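Local coordinates for hypothetical UPF0204 protein AF0625 (Archaeoglobus fulgidus, PDB 1YQE) that probably hydrolyses D-aminoacyl-tRNAs to free tRNA and D-amino acids as a zinc-dependent deacylase, limiting the toxicity of D-aminoacyl-tRNA, at residues F136-G144 against G215-F223; W188-G196 against S238-S249. One frame throughout, in Å; residues are numbered along the deposited sequence.

Contact 1: residues F136-G144 against G215-F223; sequences FTMEVTHHG and GHNFAKYTF. With POP (pyrophosphate 2-), chain B.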
loop_
_atom_site.group_PDB
_atom_site.type_symbol
_atom_site.label_atom_id
_atom_site.label_comp_id
_atom_site.label_asym_id
_atom_site.label_seq_id
_atom_site.Cartn_x
_atom_site.Cartn_y
_atom_site.Cartn_z
ATOM N N PHE A 136 4.630 -3.472 13.131
ATOM C CA PHE A 136 4.016 -2.954 11.917
ATOM C C PHE A 136 4.600 -1.595 11.573
ATOM O O PHE A 136 4.925 -0.805 12.454
ATOM C CB PHE A 136 2.507 -2.769 12.059
ATOM C CG PHE A 136 1.924 -1.912 10.973
ATOM C CD1 PHE A 136 1.818 -2.397 9.672
ATOM C CD2 PHE A 136 1.585 -0.588 11.221
ATOM C CE1 PHE A 136 1.390 -1.574 8.633
ATOM C CE2 PHE A 136 1.157 0.245 10.187
ATOM C CZ PHE A 136 1.062 -0.255 8.889
ATOM N N THR A 137 4.710 -1.319 10.280
ATOM C CA THR A 137 5.214 -0.039 9.839
ATOM C C THR A 137 4.800 0.237 8.404
ATOM O O THR A 137 4.659 -0.677 7.585
ATOM C CB THR A 137 6.757 0.036 9.928
ATOM O OG1 THR A 137 7.180 1.387 9.698
ATOM C CG2 THR A 137 7.404 -0.870 8.887
ATOM N N MET A 138 4.570 1.507 8.114
ATOM C CA MET A 138 4.234 1.910 6.768
ATOM C C MET A 138 5.582 2.030 6.075
ATOM O O MET A 138 6.627 2.077 6.734
ATOM C CB MET A 138 3.571 3.286 6.764
ATOM C CG MET A 138 2.138 3.317 7.243
ATOM S SD MET A 138 1.047 2.392 6.151
ATOM C CE MET A 138 1.005 3.471 4.716
ATOM N N GLU A 139 5.551 2.037 4.749
ATOM C CA GLU A 139 6.744 2.238 3.944
ATOM C C GLU A 139 6.328 3.392 3.052
ATOM O O GLU A 139 5.167 3.473 2.650
ATOM C CB GLU A 139 7.057 1.029 3.069
ATOM C CG GLU A 139 7.842 -0.077 3.735
ATOM C CD GLU A 139 8.182 -1.185 2.759
ATOM O OE1 GLU A 139 8.880 -0.899 1.762
ATOM O OE2 GLU A 139 7.751 -2.338 2.980
ATOM N N VAL A 140 7.248 4.301 2.760
ATOM C CA VAL A 140 6.915 5.414 1.887
ATOM C C VAL A 140 6.689 4.852 0.490
ATOM O O VAL A 140 6.969 3.679 0.231
ATOM C CB VAL A 140 8.063 6.442 1.826
ATOM C CG1 VAL A 140 8.250 7.091 3.188
ATOM C CG2 VAL A 140 9.343 5.754 1.377
ATOM N N THR A 141 6.170 5.681 -0.406
ATOM C CA THR A 141 5.947 5.264 -1.783
ATOM C C THR A 141 7.309 5.052 -2.433
ATOM O O THR A 141 8.181 5.911 -2.341
ATOM C CB THR A 141 5.188 6.343 -2.570
ATOM O OG1 THR A 141 3.864 6.465 -2.040
ATOM C CG2 THR A 141 5.114 5.989 -4.043
ATOM N N HIS A 142 7.494 3.900 -3.063
ATOM C CA HIS A 142 8.748 3.586 -3.736
ATOM C C HIS A 142 8.640 2.297 -4.540
ATOM O O HIS A 142 7.762 1.469 -4.294
ATOM C CB HIS A 142 9.883 3.442 -2.724
ATOM C CG HIS A 142 9.748 2.247 -1.836
ATOM N ND1 HIS A 142 10.718 1.273 -1.746
ATOM C CD2 HIS A 142 8.747 1.858 -1.011
ATOM C CE1 HIS A 142 10.319 0.334 -0.904
ATOM N NE2 HIS A 142 9.126 0.666 -0.445
ATOM N N HIS A 143 9.553 2.148 -5.499
ATOM C CA HIS A 143 9.629 0.986 -6.373
ATOM C C HIS A 143 8.425 0.792 -7.281
ATOM O O HIS A 143 7.365 1.381 -7.069
ATOM C CB HIS A 143 9.863 -0.281 -5.541
ATOM C CG HIS A 143 11.232 -0.358 -4.935
ATOM N ND1 HIS A 143 11.658 -1.434 -4.186
ATOM C CD2 HIS A 143 12.274 0.508 -4.974
ATOM C CE1 HIS A 143 12.903 -1.229 -3.792
ATOM N NE2 HIS A 143 13.300 -0.060 -4.257
ATOM N N GLY A 144 8.607 -0.033 -8.307
ATOM C CA GLY A 144 7.525 -0.311 -9.234
ATOM C C GLY A 144 6.552 -1.285 -8.588
ATOM O O GLY A 144 6.787 -1.738 -7.469
ATOM N N GLY A 215 -2.482 7.869 0.914
ATOM C CA GLY A 215 -2.475 7.333 -0.428
ATOM C C GLY A 215 -0.984 7.159 -0.669
ATOM O O GLY A 215 -0.434 6.073 -0.492
ATOM N N HIS A 216 -0.320 8.246 -1.041
ATOM C CA HIS A 216 1.117 8.207 -1.276
ATOM C C HIS A 216 1.834 8.918 -0.138
ATOM O O HIS A 216 1.230 9.704 0.596
ATOM C CB HIS A 216 1.448 8.856 -2.623
ATOM C CG HIS A 216 1.225 7.943 -3.787
ATOM N ND1 HIS A 216 2.029 6.852 -4.037
ATOM C CD2 HIS A 216 0.252 7.917 -4.730
ATOM C CE1 HIS A 216 1.564 6.193 -5.081
ATOM N NE2 HIS A 216 0.484 6.816 -5.519
ATOM N N ASN A 217 3.115 8.607 0.015
ATOM C CA ASN A 217 3.957 9.190 1.055
ATOM C C ASN A 217 5.338 9.362 0.448
ATOM O O ASN A 217 5.851 8.446 -0.187
ATOM C CB ASN A 217 4.058 8.256 2.264
ATOM C CG ASN A 217 2.991 8.525 3.304
ATOM O OD1 ASN A 217 2.851 9.649 3.781
ATOM N ND2 ASN A 217 2.244 7.487 3.680
ATOM N N PHE A 218 5.939 10.530 0.643
ATOM C CA PHE A 218 7.255 10.784 0.079
ATOM C C PHE A 218 8.314 11.070 1.143
ATOM O O PHE A 218 8.198 12.013 1.932
ATOM C CB PHE A 218 7.151 11.929 -0.922
ATOM C CG PHE A 218 6.157 11.664 -2.017
ATOM C CD1 PHE A 218 6.374 10.637 -2.930
ATOM C CD2 PHE A 218 4.981 12.395 -2.099
ATOM C CE1 PHE A 218 5.426 10.338 -3.908
ATOM C CE2 PHE A 218 4.025 12.105 -3.078
ATOM C CZ PHE A 218 4.248 11.078 -3.976
ATOM N N ALA A 219 9.346 10.235 1.153
ATOM C CA ALA A 219 10.436 10.349 2.113
ATOM C C ALA A 219 11.295 11.580 1.884
ATOM O O ALA A 219 11.302 12.165 0.798
ATOM C CB ALA A 219 11.312 9.106 2.045
ATOM N N LYS A 220 12.029 11.962 2.922
ATOM C CA LYS A 220 12.914 13.111 2.846
ATOM C C LYS A 220 13.916 12.988 1.697
ATOM O O LYS A 220 14.331 14.002 1.136
ATOM C CB LYS A 220 13.654 13.287 4.182
ATOM C CG LYS A 220 14.869 14.195 4.113
ATOM C CD LYS A 220 15.347 14.610 5.498
ATOM C CE LYS A 220 16.823 14.989 5.477
ATOM N NZ LYS A 220 17.150 15.923 4.363
ATOM N N TYR A 221 14.303 11.767 1.330
ATOM C CA TYR A 221 15.276 11.616 0.242
ATOM C C TYR A 221 14.714 12.004 -1.129
ATOM O O TYR A 221 15.454 12.101 -2.108
ATOM C CB TYR A 221 15.871 10.190 0.214
ATOM C CG TYR A 221 14.930 9.062 -0.167
ATOM C CD1 TYR A 221 14.479 8.917 -1.479
ATOM C CD2 TYR A 221 14.504 8.129 0.783
ATOM C CE1 TYR A 221 13.627 7.876 -1.840
ATOM C CE2 TYR A 221 13.649 7.079 0.431
ATOM C CZ TYR A 221 13.214 6.961 -0.884
ATOM O OH TYR A 221 12.365 5.936 -1.251
ATOM N N THR A 222 13.410 12.257 -1.192
ATOM C CA THR A 222 12.772 12.651 -2.448
ATOM C C THR A 222 12.563 14.168 -2.571
ATOM O O THR A 222 12.222 14.659 -3.652
ATOM C CB THR A 222 11.380 11.996 -2.596
ATOM O OG1 THR A 222 10.462 12.626 -1.690
ATOM C CG2 THR A 222 11.449 10.513 -2.280
ATOM N N PHE A 223 12.773 14.904 -1.478
ATOM C CA PHE A 223 12.552 16.356 -1.464
ATOM C C PHE A 223 13.066 17.150 -2.665
ATOM O O PHE A 223 12.323 17.934 -3.253
ATOM C CB PHE A 223 13.136 16.997 -0.195
ATOM C CG PHE A 223 12.380 16.681 1.073
ATOM C CD1 PHE A 223 11.166 16.001 1.038
ATOM C CD2 PHE A 223 12.888 17.082 2.309
ATOM C CE1 PHE A 223 10.467 15.724 2.214
ATOM C CE2 PHE A 223 12.199 16.812 3.492
ATOM C CZ PHE A 223 10.986 16.131 3.443
HETATM P P1 POP B . 11.774 -7.069 -3.719
HETATM O O1 POP B . 13.070 -7.568 -3.102
HETATM O O2 POP B . 11.011 -8.273 -4.283
HETATM O O3 POP B . 12.040 -6.104 -4.865
HETATM O O POP B . 10.773 -6.389 -2.580
HETATM P P2 POP B . 11.005 -4.891 -1.899
HETATM O O4 POP B . 12.284 -4.230 -2.337
HETATM O O5 POP B . 10.995 -5.021 -0.411
HETATM O O6 POP B . 9.687 -4.082 -2.345
HETATM O O HOH W 1 2.982 4.823 2.578
HETATM O O HOH W 2 9.260 8.311 -0.934
HETATM O O HOH W 3 10.702 6.685 -3.323
#

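Contact 2: residues W188-G196 against S238-S249; sequences WNVAVGVGG and SEAEYIIIDEKS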
loop_
_atom_site.group_PDB
_atom_site.type_symbol
_atom_site.label_atom_id
_atom_site.label_comp_id
_atom_site.label_asym_id
_atom_site.label_seq_id
_atom_site.Cartn_x
_atom_site.Cartn_y
_atom_site.Cartn_z
ATOM N N TRP A 188 -12.572 7.221 5.610
ATOM C CA TRP A 188 -11.450 7.690 6.405
ATOM C C TRP A 188 -10.909 8.927 5.689
ATOM O O TRP A 188 -10.994 9.020 4.464
ATOM C CB TRP A 188 -10.347 6.627 6.470
ATOM C CG TRP A 188 -10.760 5.351 7.131
ATOM C CD1 TRP A 188 -11.019 4.155 6.527
ATOM C CD2 TRP A 188 -10.948 5.144 8.532
ATOM N NE1 TRP A 188 -11.352 3.214 7.465
ATOM C CE2 TRP A 188 -11.315 3.794 8.708
ATOM C CE3 TRP A 188 -10.842 5.971 9.660
ATOM C CZ2 TRP A 188 -11.575 3.245 9.968
ATOM C CZ3 TRP A 188 -11.104 5.428 10.915
ATOM C CH2 TRP A 188 -11.465 4.076 11.057
ATOM N N ASN A 189 -10.372 9.875 6.453
ATOM C CA ASN A 189 -9.788 11.088 5.884
ATOM C C ASN A 189 -8.535 10.641 5.130
ATOM O O ASN A 189 -7.733 9.867 5.658
ATOM C CB ASN A 189 -9.430 12.064 7.005
ATOM C CG ASN A 189 -10.653 12.543 7.766
ATOM O OD1 ASN A 189 -11.562 13.131 7.182
ATOM N ND2 ASN A 189 -10.687 12.288 9.070
ATOM N N VAL A 190 -8.371 11.121 3.900
ATOM C CA VAL A 190 -7.241 10.722 3.067
ATOM C C VAL A 190 -6.202 11.820 2.879
ATOM O O VAL A 190 -6.531 12.958 2.550
ATOM C CB VAL A 190 -7.717 10.273 1.663
ATOM C CG1 VAL A 190 -6.539 9.720 0.862
ATOM C CG2 VAL A 190 -8.818 9.231 1.787
ATOM N N ALA A 191 -4.939 11.468 3.076
ATOM C CA ALA A 191 -3.875 12.442 2.907
ATOM C C ALA A 191 -2.698 11.882 2.130
ATOM O O ALA A 191 -2.540 10.674 1.989
ATOM C CB ALA A 191 -3.387 12.915 4.268
ATOM N N VAL A 192 -1.893 12.790 1.589
ATOM C CA VAL A 192 -0.667 12.415 0.922
ATOM C C VAL A 192 0.319 12.904 1.979
ATOM O O VAL A 192 0.147 13.989 2.523
ATOM C CB VAL A 192 -0.441 13.196 -0.387
ATOM C CG1 VAL A 192 1.027 13.115 -0.779
ATOM C CG2 VAL A 192 -1.293 12.604 -1.502
ATOM N N GLY A 193 1.331 12.108 2.292
ATOM C CA GLY A 193 2.279 12.534 3.307
ATOM C C GLY A 193 3.593 12.968 2.702
ATOM O O GLY A 193 4.031 12.411 1.697
ATOM N N VAL A 194 4.222 13.962 3.319
ATOM C CA VAL A 194 5.493 14.481 2.838
ATOM C C VAL A 194 6.467 14.620 4.006
ATOM O O VAL A 194 6.201 15.344 4.965
ATOM C CB VAL A 194 5.316 15.866 2.162
ATOM C CG1 VAL A 194 6.676 16.436 1.761
ATOM C CG2 VAL A 194 4.429 15.732 0.918
ATOM N N GLY A 195 7.583 13.911 3.918
ATOM C CA GLY A 195 8.588 13.975 4.962
ATOM C C GLY A 195 8.767 12.658 5.686
ATOM O O GLY A 195 7.910 11.776 5.605
ATOM N N GLY A 196 9.888 12.525 6.392
ATOM C CA GLY A 196 10.161 11.314 7.144
ATOM C C GLY A 196 11.158 10.362 6.507
ATOM O O GLY A 196 11.526 10.510 5.345
ATOM N N SER A 238 -4.586 10.055 -5.256
ATOM C CA SER A 238 -4.944 9.479 -3.964
ATOM C C SER A 238 -6.355 9.854 -3.526
ATOM O O SER A 238 -6.893 9.256 -2.599
ATOM C CB SER A 238 -3.960 9.950 -2.888
ATOM O OG SER A 238 -2.626 9.587 -3.207
ATOM N N GLU A 239 -6.947 10.836 -4.198
ATOM C CA GLU A 239 -8.281 11.333 -3.854
ATOM C C GLU A 239 -8.199 11.923 -2.446
ATOM O O GLU A 239 -9.149 11.875 -1.662
ATOM C CB GLU A 239 -9.326 10.203 -3.943
ATOM C CG GLU A 239 -9.425 9.625 -5.362
ATOM C CD GLU A 239 -10.568 8.637 -5.567
ATOM O OE1 GLU A 239 -10.507 7.879 -6.560
ATOM O OE2 GLU A 239 -11.525 8.620 -4.762
ATOM N N ALA A 240 -7.041 12.507 -2.152
ATOM C CA ALA A 240 -6.772 13.115 -0.859
ATOM C C ALA A 240 -7.361 14.505 -0.712
ATOM O O ALA A 240 -7.466 15.258 -1.684
ATOM C CB ALA A 240 -5.271 13.183 -0.626
ATOM N N GLU A 241 -7.745 14.840 0.513
ATOM C CA GLU A 241 -8.283 16.161 0.807
ATOM C C GLU A 241 -7.279 16.894 1.687
ATOM O O GLU A 241 -7.526 18.019 2.117
ATOM C CB GLU A 241 -9.622 16.056 1.546
ATOM C CG GLU A 241 -10.791 15.599 0.684
ATOM C CD GLU A 241 -10.984 16.468 -0.553
ATOM O OE1 GLU A 241 -10.856 17.708 -0.450
ATOM O OE2 GLU A 241 -11.276 15.907 -1.633
ATOM N N TYR A 242 -6.136 16.259 1.936
ATOM C CA TYR A 242 -5.116 16.847 2.803
ATOM C C TYR A 242 -3.702 16.421 2.445
ATOM O O TYR A 242 -3.491 15.409 1.784
ATOM C CB TYR A 242 -5.317 16.389 4.251
ATOM C CG TYR A 242 -6.662 16.654 4.863
ATOM C CD1 TYR A 242 -6.931 17.865 5.502
ATOM C CD2 TYR A 242 -7.665 15.688 4.826
ATOM C CE1 TYR A 242 -8.165 18.102 6.095
ATOM C CE2 TYR A 242 -8.907 15.919 5.414
ATOM C CZ TYR A 242 -9.147 17.125 6.046
ATOM O OH TYR A 242 -10.362 17.352 6.645
ATOM N N ILE A 243 -2.741 17.214 2.908
ATOM C CA ILE A 243 -1.329 16.888 2.763
ATOM C C ILE A 243 -0.846 16.991 4.206
ATOM O O ILE A 243 -1.048 18.015 4.854
ATOM C CB ILE A 243 -0.523 17.913 1.935
ATOM C CG1 ILE A 243 -0.993 17.918 0.483
ATOM C CG2 ILE A 243 0.969 17.542 1.973
ATOM C CD1 ILE A 243 -0.300 18.950 -0.385
ATOM N N ILE A 244 -0.256 15.923 4.723
ATOM C CA ILE A 244 0.264 15.952 6.086
ATOM C C ILE A 244 1.778 16.028 5.982
ATOM O O ILE A 244 2.383 15.312 5.189
ATOM C CB ILE A 244 -0.126 14.680 6.871
ATOM C CG1 ILE A 244 -1.635 14.653 7.102
ATOM C CG2 ILE A 244 0.604 14.643 8.205
ATOM C CD1 ILE A 244 -2.143 13.334 7.649
ATOM N N ILE A 245 2.391 16.902 6.774
ATOM C CA ILE A 245 3.840 17.035 6.748
ATOM C C ILE A 245 4.463 16.571 8.057
ATOM O O ILE A 245 3.863 16.698 9.128
ATOM C CB ILE A 245 4.285 18.503 6.507
ATOM C CG1 ILE A 245 3.667 19.416 7.571
ATOM C CG2 ILE A 245 3.901 18.945 5.097
ATOM C CD1 ILE A 245 4.174 20.843 7.524
ATOM N N ASP A 246 5.658 16.006 7.954
ATOM C CA ASP A 246 6.399 15.566 9.128
ATOM C C ASP A 246 7.187 16.833 9.442
ATOM O O ASP A 246 8.285 17.031 8.924
ATOM C CB ASP A 246 7.345 14.419 8.763
ATOM C CG ASP A 246 8.139 13.911 9.955
ATOM O OD1 ASP A 246 8.503 14.733 10.819
ATOM O OD2 ASP A 246 8.411 12.694 10.019
ATOM N N GLU A 247 6.601 17.693 10.271
ATOM C CA GLU A 247 7.200 18.977 10.624
ATOM C C GLU A 247 8.660 18.959 11.068
ATOM O O GLU A 247 9.333 19.988 11.030
ATOM C CB GLU A 247 6.343 19.696 11.683
ATOM C CG GLU A 247 6.143 18.954 12.996
ATOM C CD GLU A 247 4.935 18.036 12.981
ATOM O OE1 GLU A 247 4.942 17.043 12.224
ATOM O OE2 GLU A 247 3.975 18.311 13.729
ATOM N N LYS A 248 9.157 17.799 11.473
ATOM C CA LYS A 248 10.544 17.699 11.910
ATOM C C LYS A 248 11.441 17.242 10.762
ATOM O O LYS A 248 12.669 17.280 10.862
ATOM C CB LYS A 248 10.655 16.722 13.087
ATOM C CG LYS A 248 12.078 16.506 13.582
ATOM C CD LYS A 248 12.130 15.654 14.844
ATOM C CE LYS A 248 11.494 16.367 16.031
ATOM N NZ LYS A 248 11.682 15.604 17.296
ATOM N N SER A 249 10.816 16.829 9.664
ATOM C CA SER A 249 11.549 16.342 8.502
ATOM C C SER A 249 11.582 17.339 7.344
ATOM O O SER A 249 12.621 17.531 6.713
ATOM C CB SER A 249 10.935 15.020 8.029
ATOM O OG SER A 249 11.655 14.471 6.941
#

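Contact 1: residues F136-G144 against G215-F223
Val140 and Thr141 pass beside Asn217, the end-to-end directions of 138-142 and 216-221 lying 72° apart, and a single backbone bond, Thr141 N to Asn217 O (2.8 Å), ties the two segments. Thr141 OG1 is gripped twice: Asn217 N donates to it over 3.1 Å, nearly straight at 165°, and His216 ND1 lies 2.7 Å from it near the plane of the imidazole, in a hydrogen bond that either partner could donate. With OG1 beside the backbone N (chi1 -67°), the hydroxyl faces this pair while CG2 comes within 3.2 Å of ND1, off the plane of the ring. His216 NE2 is bonded to Ala110 O, which fixes the ring's rotation from its other nitrogen. Val140 lays both methyls on Ala219, CG1 3.8 Å from its CB, and CG2 also reaches the hydroxyl of Tyr221. Three waters add indirect links: one joins Thr141 O to Ala219 N, another Thr141 O to Tyr221 OH, a third Glu139 O to Asn217 ND2. Two residues past Thr141, His143 turns its ring edge to the pyrophosphate, CE1 3.4 Å from O4. The contact joins the exit of strand 135-138, at the edge of the mixed sheet beside strand 88-92, to strand 212-218, at the edge of the parallel sheet, with helix 228-238 packed against His216 and Phe218.

Contact 2: residues W188-G196 against S238-S249
Val192 and Ile243 belong to neighbouring parallel strands, 189-194 and 242-245, paired from Ala191-Tyr242 to Val194-Ile245. The hydrogen-bond donor alternates between the strands: Val192 N to Tyr242 O (3.1 Å), Ile244 N to Val192 O (3.0 Å), Val194 N to Ile244 O, then Asp246 N to Val194 O. Ile244 can be followed outward: CB leads to CG1, placed beside the backbone N (chi1 -67°) and 3.8 Å from Ala191 CB, and the extended chain ends in CD1, 3.6 Å from that same methyl. Tyr242 shares this face, its CB 4.0 Å from Ala191 CB and its ring edge turned to Val190 O. On the other face Val194 CG2 lies alongside Ile243 CG2. Beyond the strands, Ser249 OG accepts the N-H of Gly196 (2.7 Å, 162°), while Asp246 OD1 takes Lys248 N in an Asx turn and its CB rests on the carbonyl carbon of Gly195. Replacing Asp246 by an alanine would probably leave Lys248 N without its acceptor and the turn that presents Ser249 less firmly set. Gly195, at positive phi, passes so near that a CB on it would strike those of Asp246 and Ser249. These are the central strands of the four-stranded parallel sheet, between 212-218 and 268-271; helix 252-265 covers the Val194 and Ile243 face through Val258, and Phe212 meets the Tyr242 ring edge-to-face.

The centres of the two contacts lie about 11 Å apart, on the same side of the chain's centre. Their segments alternate along the sequence, 136-144, 188-196, 215-223, 238-249, so the two contacts cross along the chain. Contact 2 is internal to the parallel sheet, whereas contact 1 bridges from that sheet's outer strand 212-218 to the mixed sheet. Strand 189-194 borders 212-218, and the two contacts meet directly: Phe218 O probably accepts from Gly195 N, and Lys220 N probably bonds to Gly196 O. A continuous path thus runs from the core of the parallel sheet through 212-218 to the segment carrying His143, one residue of the pyrophosphate pocket.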